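Local coordinates for resiniferatoxin-binding, phosphotriesterase-related protein (Rhodobacter sphaeroides 2.4.1, PDB 3K2G) that binds two zinc ions in a TIM-barrel fold and probably hydrolyses phosphoric diesters, as a member of the phosphotriesterase family, at residues A90-F95 with A123-Q128. Numbering follows the deposited sequence.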
# COMPACT_ATOMS: atom_id res chain seq x y z
N ALA B 90 -18.34 35.54 -19.97
CA ALA B 90 -18.04 36.06 -18.64
C ALA B 90 -17.21 35.06 -17.84
O ALA B 90 -16.25 35.43 -17.15
CB ALA B 90 -19.33 36.38 -17.89
N GLU B 91 -17.58 33.79 -17.94
CA GLU B 91 -16.87 32.73 -17.23
C GLU B 91 -15.44 32.59 -17.73
O GLU B 91 -14.53 32.33 -16.94
CB GLU B 91 -17.63 31.41 -17.38
CG GLU B 91 -18.97 31.35 -16.64
CD GLU B 91 -18.82 31.11 -15.15
OE1 GLU B 91 -17.85 30.43 -14.74
OE2 GLU B 91 -19.67 31.60 -14.37
N VAL B 92 -15.24 32.76 -19.03
CA VAL B 92 -13.90 32.65 -19.61
C VAL B 92 -13.05 33.85 -19.21
O VAL B 92 -11.84 33.74 -19.03
CB VAL B 92 -13.97 32.54 -21.16
CG1 VAL B 92 -12.58 32.69 -21.77
CG2 VAL B 92 -14.56 31.19 -21.54
N LYS B 93 -13.68 35.01 -19.06
CA LYS B 93 -12.93 36.20 -18.67
C LYS B 93 -12.28 36.00 -17.30
O LYS B 93 -11.29 36.65 -16.99
CB LYS B 93 -13.84 37.42 -18.64
CG LYS B 93 -14.22 37.94 -20.03
CD LYS B 93 -15.06 39.20 -19.92
CE LYS B 93 -15.47 39.72 -21.28
NZ LYS B 93 -16.31 40.95 -21.19
N GLN B 94 -12.84 35.10 -16.49
CA GLN B 94 -12.26 34.83 -15.17
C GLN B 94 -10.90 34.16 -15.33
O GLN B 94 -9.96 34.44 -14.57
CB GLN B 94 -13.17 33.91 -14.37
CG GLN B 94 -14.43 34.55 -13.86
CD GLN B 94 -15.28 33.58 -13.07
OE1 GLN B 94 -14.76 32.84 -12.22
NE2 GLN B 94 -16.58 33.57 -13.33
N PHE B 95 -10.80 33.27 -16.32
CA PHE B 95 -9.55 32.57 -16.60
C PHE B 95 -8.52 33.58 -17.07
O PHE B 95 -7.39 33.59 -16.59
CB PHE B 95 -9.79 31.52 -17.69
CG PHE B 95 -8.55 30.81 -18.15
CD1 PHE B 95 -7.70 30.19 -17.24
CD2 PHE B 95 -8.26 30.71 -19.51
CE1 PHE B 95 -6.58 29.48 -17.67
CE2 PHE B 95 -7.14 30.00 -19.96
CZ PHE B 95 -6.30 29.39 -19.03
N ALA B 123 -13.03 36.60 -29.53
CA ALA B 123 -13.04 38.02 -29.83
C ALA B 123 -13.36 38.88 -28.60
O ALA B 123 -12.66 39.85 -28.32
CB ALA B 123 -14.04 38.32 -30.94
N GLU B 124 -14.40 38.50 -27.86
CA GLU B 124 -14.79 39.27 -26.68
C GLU B 124 -13.98 39.04 -25.40
O GLU B 124 -13.98 39.88 -24.51
CB GLU B 124 -16.27 39.04 -26.38
CG GLU B 124 -17.21 39.58 -27.44
CD GLU B 124 -18.66 39.39 -27.08
OE1 GLU B 124 -19.03 39.68 -25.93
OE2 GLU B 124 -19.45 38.95 -27.95
N THR B 125 -13.29 37.91 -25.31
CA THR B 125 -12.51 37.61 -24.11
C THR B 125 -11.02 37.88 -24.30
O THR B 125 -10.31 38.12 -23.32
CB THR B 125 -12.66 36.15 -23.69
OG1 THR B 125 -12.09 35.30 -24.70
CG2 THR B 125 -14.13 35.80 -23.51
N GLY B 126 -10.56 37.84 -25.54
CA GLY B 126 -9.15 38.06 -25.81
C GLY B 126 -8.36 36.79 -25.58
O GLY B 126 -7.13 36.78 -25.68
N VAL B 127 -9.07 35.71 -25.28
CA VAL B 127 -8.44 34.42 -25.04
C VAL B 127 -8.42 33.63 -26.35
O VAL B 127 -9.42 33.54 -27.05
CB VAL B 127 -9.23 33.62 -23.96
CG1 VAL B 127 -8.71 32.19 -23.88
CG2 VAL B 127 -9.10 34.32 -22.61
N GLN B 128 -7.26 33.07 -26.67
CA GLN B 128 -7.10 32.29 -27.90
C GLN B 128 -7.78 30.94 -27.76
O GLN B 128 -7.62 30.25 -26.75
CB GLN B 128 -5.61 32.11 -28.20
CG GLN B 128 -4.84 33.42 -28.19
CD GLN B 128 -3.33 33.24 -28.22
OE1 GLN B 128 -2.78 32.43 -27.47
NE2 GLN B 128 -2.67 34.00 -29.07
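Lys-93 on helix 85-97 and Thr-125, at the end of helix 115-125, form the closest CA pair across the contact, 5.6 Å apart, and no hydrogen bond joins the two segments. Val-92 supplies the main apolar contact: CG1, held anti to the backbone N (chi1 169°), touches both Thr-125 CG2 and Val-127 CG2, each at 3.9 Å, bridging the residues on either side of Gly-126. The Val-92 and Thr-125 side chains meet at roughly a right angle. Beside them Lys-93 runs its extended chain past the helix end; CG lies 4.1 Å from Thr-125 CG2, and CE comes within 3.6 Å of Glu-124 O. Lys-93 NZ stays 5.6 Å from Glu-124 OE1, too far for a salt bridge, while Glu-124 OE2 pairs with Arg-120. The Thr-125 methyl packs on Val-92 while OG1 accepts from Val-127 N (3.1 Å, 160° at the hydrogen) in an ST turn and donates a hydrogen bond to the carbonyl O of Ile-121. Gly-126, with positive phi, takes the chain out of the helix toward strand 128-131. Ile-103 of strand 102-105 touches both Val-92 and Val-127, placing this junction in the outer layer of the TIM barrel, where neighbouring helices pack against the strands.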